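Local coordinates for ABC transporter, substrate binding protein (Aeropyrum pernix, PDB 3EAF) that probably captures a small solute outside the cell and delivers it to an ABC transporter for import, and carries a bound magnesium ion, at residues Y67-E70 with F71-R74; L132-L135 with A136-G140; D340-P343 with G344-L347. One frame throughout, in Å; residues are numbered along the deposited sequence.

Interaction 1: Y67-E70 with F71-R74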
# COMPACT_ATOMS: atom_id res chain seq x y z
N TYR A 67 -21.09 -3.61 3.20
CA TYR A 67 -20.92 -2.91 1.93
C TYR A 67 -20.53 -3.83 0.78
O TYR A 67 -20.88 -3.56 -0.37
CB TYR A 67 -19.92 -1.76 2.06
CG TYR A 67 -20.42 -0.59 2.88
CD1 TYR A 67 -21.77 -0.22 2.87
CD2 TYR A 67 -19.54 0.17 3.66
CE1 TYR A 67 -22.22 0.87 3.62
CE2 TYR A 67 -19.99 1.25 4.40
CZ TYR A 67 -21.33 1.59 4.38
OH TYR A 67 -21.78 2.67 5.12
N TYR A 68 -19.81 -4.91 1.09
CA TYR A 68 -19.50 -5.93 0.08
C TYR A 68 -20.77 -6.58 -0.47
O TYR A 68 -20.93 -6.71 -1.68
CB TYR A 68 -18.57 -7.03 0.63
CG TYR A 68 -18.35 -8.11 -0.41
CD1 TYR A 68 -17.49 -7.89 -1.49
CD2 TYR A 68 -19.03 -9.33 -0.34
CE1 TYR A 68 -17.30 -8.87 -2.46
CE2 TYR A 68 -18.84 -10.32 -1.32
CZ TYR A 68 -17.97 -10.08 -2.38
OH TYR A 68 -17.76 -11.03 -3.35
N ARG A 69 -21.65 -6.99 0.44
CA ARG A 69 -22.93 -7.58 0.05
C ARG A 69 -23.76 -6.58 -0.77
O ARG A 69 -24.35 -6.96 -1.77
CB ARG A 69 -23.69 -8.13 1.26
CG ARG A 69 -23.02 -9.37 1.88
CD ARG A 69 -23.89 -10.08 2.93
NE ARG A 69 -24.22 -9.21 4.06
CZ ARG A 69 -23.48 -9.10 5.17
NH1 ARG A 69 -22.36 -9.80 5.31
NH2 ARG A 69 -23.88 -8.29 6.14
N GLU A 70 -23.76 -5.31 -0.36
CA GLU A 70 -24.40 -4.23 -1.12
C GLU A 70 -23.81 -4.07 -2.53
O GLU A 70 -24.55 -4.01 -3.51
CB GLU A 70 -24.33 -2.89 -0.37
CG GLU A 70 -24.98 -1.73 -1.13
CD GLU A 70 -24.97 -0.40 -0.38
OE1 GLU A 70 -24.01 -0.12 0.38
OE2 GLU A 70 -25.93 0.38 -0.56
N PHE A 71 -22.48 -3.99 -2.63
CA PHE A 71 -21.81 -3.92 -3.93
C PHE A 71 -22.25 -5.07 -4.84
O PHE A 71 -22.61 -4.84 -5.99
CB PHE A 71 -20.27 -3.97 -3.77
CG PHE A 71 -19.65 -2.71 -3.22
CD1 PHE A 71 -20.27 -1.47 -3.36
CD2 PHE A 71 -18.41 -2.77 -2.59
CE1 PHE A 71 -19.66 -0.32 -2.85
CE2 PHE A 71 -17.80 -1.63 -2.08
CZ PHE A 71 -18.43 -0.39 -2.21
N ARG A 72 -22.23 -6.30 -4.31
CA ARG A 72 -22.55 -7.49 -5.10
C ARG A 72 -24.04 -7.62 -5.42
O ARG A 72 -24.42 -7.82 -6.57
CB ARG A 72 -22.07 -8.76 -4.38
CG ARG A 72 -22.37 -10.06 -5.14
CD ARG A 72 -22.16 -11.28 -4.26
NE ARG A 72 -23.12 -11.34 -3.16
CZ ARG A 72 -22.92 -11.97 -2.01
NH1 ARG A 72 -21.78 -12.61 -1.76
NH2 ARG A 72 -23.86 -11.95 -1.08
N ASP A 73 -24.87 -7.51 -4.38
CA ASP A 73 -26.29 -7.86 -4.50
C ASP A 73 -27.14 -6.73 -5.06
O ASP A 73 -28.02 -6.97 -5.89
CB ASP A 73 -26.85 -8.35 -3.15
CG ASP A 73 -26.28 -9.70 -2.74
OD1 ASP A 73 -25.91 -10.50 -3.63
OD2 ASP A 73 -26.22 -9.97 -1.53
N ARG A 74 -26.88 -5.50 -4.61
CA ARG A 74 -27.57 -4.33 -5.11
C ARG A 74 -27.00 -3.86 -6.45
O ARG A 74 -27.75 -3.64 -7.40
CB ARG A 74 -27.56 -3.20 -4.08
CG ARG A 74 -28.22 -1.93 -4.55
CD ARG A 74 -28.29 -0.89 -3.47
NE ARG A 74 -28.76 0.40 -4.00
CZ ARG A 74 -28.86 1.51 -3.27
NH1 ARG A 74 -28.53 1.51 -1.99
NH2 ARG A 74 -29.29 2.63 -3.84
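Tyr67 to Glu70 and Phe71 to Arg74 are successive turns of helix 61-74, joined by i to i+4 backbone bonds in the first α/β domain of a periplasmic-binding-protein fold. Phe71 N donates to Tyr67 O at 2.8 Å, and equivalent bonds link Arg72 to Tyr68, Asp73 to Arg69 and Arg74 to Glu70. The last is the most bent, 136° at the hydrogen, where a wider pi-type turn spans residues 71-74.

The helix has a buried side and a charged side. Phe71 has CG beside its own backbone N (chi1 -73°), which brings the ring under the preceding turn: Tyr67 O sits 3.2 Å above one face, displaced toward the rim. Beyond it the ring packs on Ile53 of strand 47-56 and Ile80 of strand 79-82. Tyr68 turns toward helix 85-98, where its hydroxyl is hydrogen-bonded to Asp98. The Arg72 guanidinium approaches this tyrosine obliquely, NH1 lying 3.8 Å from CE2 of Tyr68 with the two planes 80° apart, and the same NH1 forms a salt bridge to Asp98. Asp98 thus ties both side chains to the neighbouring helix.

On the outer side, Glu70 and Arg74 run alongside each other in the same direction. Both chains are extended, yet the hydrogen bond within their salt bridge is weak and poorly directed, NH1 of Arg74 lying 3.2 Å from OE2 of Glu70. OE1 of Glu70 has a second cationic partner in Arg55 of strand 47-56, so the carboxylate is shared between two arginines. Arg72, bent in mid-chain, grips Asp73 side-on: NE reaches OD1 at 3.0 Å from above the carboxylate plane, while NH2 meets OD2 at 3.1 Å on the syn side, somewhat tilted out of that plane.

Interaction 2: L132-L135 with A136-G140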
# COMPACT_ATOMS: atom_id res chain seq x y z
N LEU A 132 14.66 -3.41 4.92
CA LEU A 132 15.59 -3.85 5.96
C LEU A 132 16.96 -4.22 5.38
O LEU A 132 17.99 -3.98 6.03
CB LEU A 132 15.00 -5.01 6.76
CG LEU A 132 13.81 -4.63 7.66
CD1 LEU A 132 13.03 -5.87 8.09
CD2 LEU A 132 14.26 -3.80 8.88
N ALA A 133 16.96 -4.79 4.17
CA ALA A 133 18.18 -5.04 3.40
C ALA A 133 18.89 -3.74 3.09
O ALA A 133 20.13 -3.66 3.19
CB ALA A 133 17.85 -5.80 2.11
N PHE A 134 18.12 -2.71 2.72
CA PHE A 134 18.66 -1.36 2.55
C PHE A 134 19.40 -0.91 3.82
O PHE A 134 20.54 -0.44 3.75
CB PHE A 134 17.58 -0.33 2.19
CG PHE A 134 17.99 1.09 2.48
CD1 PHE A 134 18.78 1.80 1.58
CD2 PHE A 134 17.64 1.69 3.69
CE1 PHE A 134 19.19 3.10 1.86
CE2 PHE A 134 18.06 2.98 3.99
CZ PHE A 134 18.83 3.69 3.07
N LEU A 135 18.73 -1.04 4.97
CA LEU A 135 19.32 -0.66 6.26
C LEU A 135 20.60 -1.42 6.56
O LEU A 135 21.60 -0.83 6.97
CB LEU A 135 18.31 -0.89 7.40
CG LEU A 135 17.68 0.28 8.17
CD1 LEU A 135 17.32 1.46 7.30
CD2 LEU A 135 16.45 -0.22 8.93
N ALA A 136 20.57 -2.74 6.36
CA ALA A 136 21.70 -3.61 6.67
C ALA A 136 22.92 -3.31 5.78
O ALA A 136 24.05 -3.33 6.26
CB ALA A 136 21.30 -5.07 6.55
N SER A 137 22.67 -3.02 4.51
CA SER A 137 23.74 -2.76 3.55
C SER A 137 24.32 -1.36 3.70
O SER A 137 25.52 -1.16 3.52
CB SER A 137 23.24 -2.98 2.12
OG SER A 137 22.89 -4.34 1.93
N GLU A 138 23.46 -0.41 4.02
CA GLU A 138 23.87 0.98 4.15
C GLU A 138 24.54 1.27 5.49
O GLU A 138 25.51 2.02 5.55
CB GLU A 138 22.65 1.89 3.92
CG GLU A 138 22.94 3.39 3.90
CD GLU A 138 23.74 3.85 2.69
OE1 GLU A 138 23.84 3.11 1.68
OE2 GLU A 138 24.28 4.98 2.75
N PHE A 139 24.04 0.66 6.56
CA PHE A 139 24.48 1.02 7.91
C PHE A 139 25.12 -0.12 8.70
O PHE A 139 25.65 0.10 9.80
CB PHE A 139 23.32 1.65 8.72
CG PHE A 139 22.73 2.88 8.07
CD1 PHE A 139 23.45 4.07 8.04
CD2 PHE A 139 21.46 2.84 7.50
CE1 PHE A 139 22.91 5.21 7.44
CE2 PHE A 139 20.91 3.96 6.90
CZ PHE A 139 21.63 5.15 6.87
N GLY A 140 25.07 -1.32 8.13
CA GLY A 140 25.71 -2.48 8.73
C GLY A 140 24.76 -3.44 9.42
O GLY A 140 23.57 -3.13 9.62
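Leu132 to Leu135 and Ala136 to Phe139 form the C-terminal turns of helix 124-139, held by four consecutive i to i+4 bonds: Ala136 N donates to Leu132 O at 2.9 Å, and the next three, ending with Phe139 N to Leu135 O, are equivalent. Gly140 then leaves the helix with positive phi (104°), a backbone conformation in which a beta carbon would jam against the carbonyl oxygen of Phe139.

Ser137 adds a side-chain bond to this end of the helix. With OG beside its own backbone N (chi1 -64°), the hydroxyl folds back and donates to Ala133 O at 3.1 Å. That carbonyl also accepts from Ser137 N, and the two donors arrive from opposite faces of its plane, so one residue satisfies it twice.

The aliphatic part of Glu138 lies between two aromatic rings. Its CB stands 4.2 Å above one face of Phe134, displaced toward the rim, while its CG lies 3.6 Å above the centre of a face of Phe139. Phe134, with CG anti to the backbone N (chi1 160°), leans along the helix toward its C-terminal end, and its CE2 comes within 4.2 Å of CE2 of Phe139, the two rings approaching obliquely. Leu135 completes the apolar patch, its CD1 branch 4.4 Å from CD2 of Phe139.

The apolar side chains of this surface, Leu132, Phe134, Leu135 and Phe139, pack on the seven-stranded sheet of the second α/β domain. Leu132 and Leu135 rest on Leu229 of strand 227-230, and Phe139 meets Phe227 of the same strand and Tyr202 of strand 202-205. Phe134 reaches farther across the sheet, meeting Phe252 of strand 251-255 and forming an edge-to-face pair with Phe369 of strand 363-369.

Interaction 3: D340-P343 with G344-L347. With MG (magnesium ion), chain C.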
# COMPACT_ATOMS: atom_id res chain seq x y z
N ASP A 340 3.50 -7.57 -13.35
CA ASP A 340 3.26 -8.83 -14.02
C ASP A 340 2.80 -9.87 -12.99
O ASP A 340 3.48 -10.09 -11.99
CB ASP A 340 4.54 -9.29 -14.72
CG ASP A 340 4.31 -10.39 -15.74
OD1 ASP A 340 3.15 -10.83 -15.94
OD2 ASP A 340 5.32 -10.83 -16.34
N TYR A 341 1.64 -10.47 -13.24
CA TYR A 341 1.02 -11.41 -12.30
C TYR A 341 0.99 -12.85 -12.81
O TYR A 341 0.59 -13.11 -13.94
CB TYR A 341 -0.43 -10.99 -11.98
CG TYR A 341 -0.58 -9.63 -11.35
CD1 TYR A 341 -0.13 -9.39 -10.06
CD2 TYR A 341 -1.21 -8.60 -12.05
CE1 TYR A 341 -0.29 -8.14 -9.47
CE2 TYR A 341 -1.37 -7.35 -11.47
CZ TYR A 341 -0.91 -7.12 -10.18
OH TYR A 341 -1.08 -5.88 -9.62
N GLU A 342 1.39 -13.77 -11.95
CA GLU A 342 1.35 -15.20 -12.24
C GLU A 342 0.05 -15.81 -11.71
O GLU A 342 -0.33 -15.53 -10.57
CB GLU A 342 2.56 -15.87 -11.56
CG GLU A 342 2.56 -17.38 -11.60
CD GLU A 342 3.79 -17.99 -10.97
OE1 GLU A 342 4.80 -17.27 -10.79
OE2 GLU A 342 3.75 -19.20 -10.66
N PRO A 343 -0.63 -16.64 -12.52
CA PRO A 343 -1.77 -17.39 -11.98
C PRO A 343 -1.32 -18.20 -10.76
O PRO A 343 -0.32 -18.90 -10.83
CB PRO A 343 -2.18 -18.31 -13.14
CG PRO A 343 -1.69 -17.60 -14.37
CD PRO A 343 -0.40 -16.95 -13.95
N GLY A 344 -2.04 -18.07 -9.65
CA GLY A 344 -1.67 -18.74 -8.39
C GLY A 344 -0.70 -17.97 -7.51
O GLY A 344 -0.49 -18.34 -6.35
N PHE A 345 -0.09 -16.90 -8.04
CA PHE A 345 0.90 -16.12 -7.29
C PHE A 345 0.99 -14.70 -7.85
O PHE A 345 1.86 -14.40 -8.67
CB PHE A 345 2.26 -16.82 -7.35
CG PHE A 345 3.25 -16.36 -6.29
CD1 PHE A 345 3.06 -16.67 -4.95
CD2 PHE A 345 4.37 -15.63 -6.65
CE1 PHE A 345 3.97 -16.26 -3.98
CE2 PHE A 345 5.29 -15.20 -5.69
CZ PHE A 345 5.08 -15.52 -4.35
N HIS A 346 0.09 -13.82 -7.41
CA HIS A 346 -0.03 -12.47 -7.99
C HIS A 346 0.98 -11.45 -7.48
O HIS A 346 0.61 -10.33 -7.13
CB HIS A 346 -1.45 -11.91 -7.79
CG HIS A 346 -2.52 -12.68 -8.51
ND1 HIS A 346 -3.84 -12.63 -8.13
CD2 HIS A 346 -2.46 -13.49 -9.59
CE1 HIS A 346 -4.55 -13.40 -8.94
NE2 HIS A 346 -3.74 -13.94 -9.83
N LEU A 347 2.26 -11.83 -7.45
CA LEU A 347 3.33 -10.90 -7.03
C LEU A 347 3.72 -9.96 -8.18
O LEU A 347 4.34 -10.39 -9.15
CB LEU A 347 4.56 -11.65 -6.49
CG LEU A 347 5.70 -10.80 -5.91
CD1 LEU A 347 5.22 -9.98 -4.70
CD2 LEU A 347 6.91 -11.66 -5.53
MG MG C . 1.15 -12.37 -16.03
O HOH W 1 0.13 -10.34 -15.61
O HOH W 2 4.05 -12.55 -10.54
O HOH W 3 1.81 -12.67 -18.43
O HOH W 4 3.06 -14.05 -15.68
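Glu342 O and Phe345 N close a type II beta turn with a 2.9 Å hydrogen bond, and the extended arm leading into that turn binds magnesium. Asp340 OD1 (2.5 Å) and the carbonyl oxygen of Tyr341 (2.3 Å) coordinate the metal with three waters; Glu325 O supplies the sixth ligand. One of these waters also accepts from Tyr341 N, so adjacent residues grip the metal both directly and through solvent.

Behind the ligands the chain doubles back. The turn has Gly344 at its third position, with a positive phi of 87°, and a weak return bond from Glu342 N to Phe345 O makes a single antiparallel bridge. Tyr341, its CG beside the backbone N (chi1 -60°), presents a ring edge to the His346 carbonyl, CD1 lying 3.2 Å from His346 O. The rings of Tyr341 and His346 meet obliquely, their planes at 72°. CD2 of the imidazole lies 3.1 Å from Glu342 O, which is near the plane of that ring.

Farther out, Phe118 stacks on His346 and meets Tyr341 edge-to-face. His346 ND1 bonds to Asn117 O, and its NE2 to the carboxylate of Glu325, so the imidazole links the arm leaving the turn to Glu325, whose backbone completes the site. The all-oxygen shell suits a hard cation; only one of its ligands is a carboxylate, so the first shell alone probably does not neutralise the ion.

The three contacts are local and follow one another along the chain without touching. Interactions 1 and 2 belong to helices flanking different sheets, on opposite sides of the chain's centre, with centres 45 Å apart. Interaction 3 lies 27 Å from interaction 1 and 28 Å from interaction 2, centre to centre, and its nearest atoms are about 15 Å from either. It alone takes part in metal binding; the two helical contacts are packing remote from the magnesium. Its loop lies before strand 352-357, which belongs to the sheet that helix 124-139 packs on, while its aromatic partner Phe118 belongs to the other sheet.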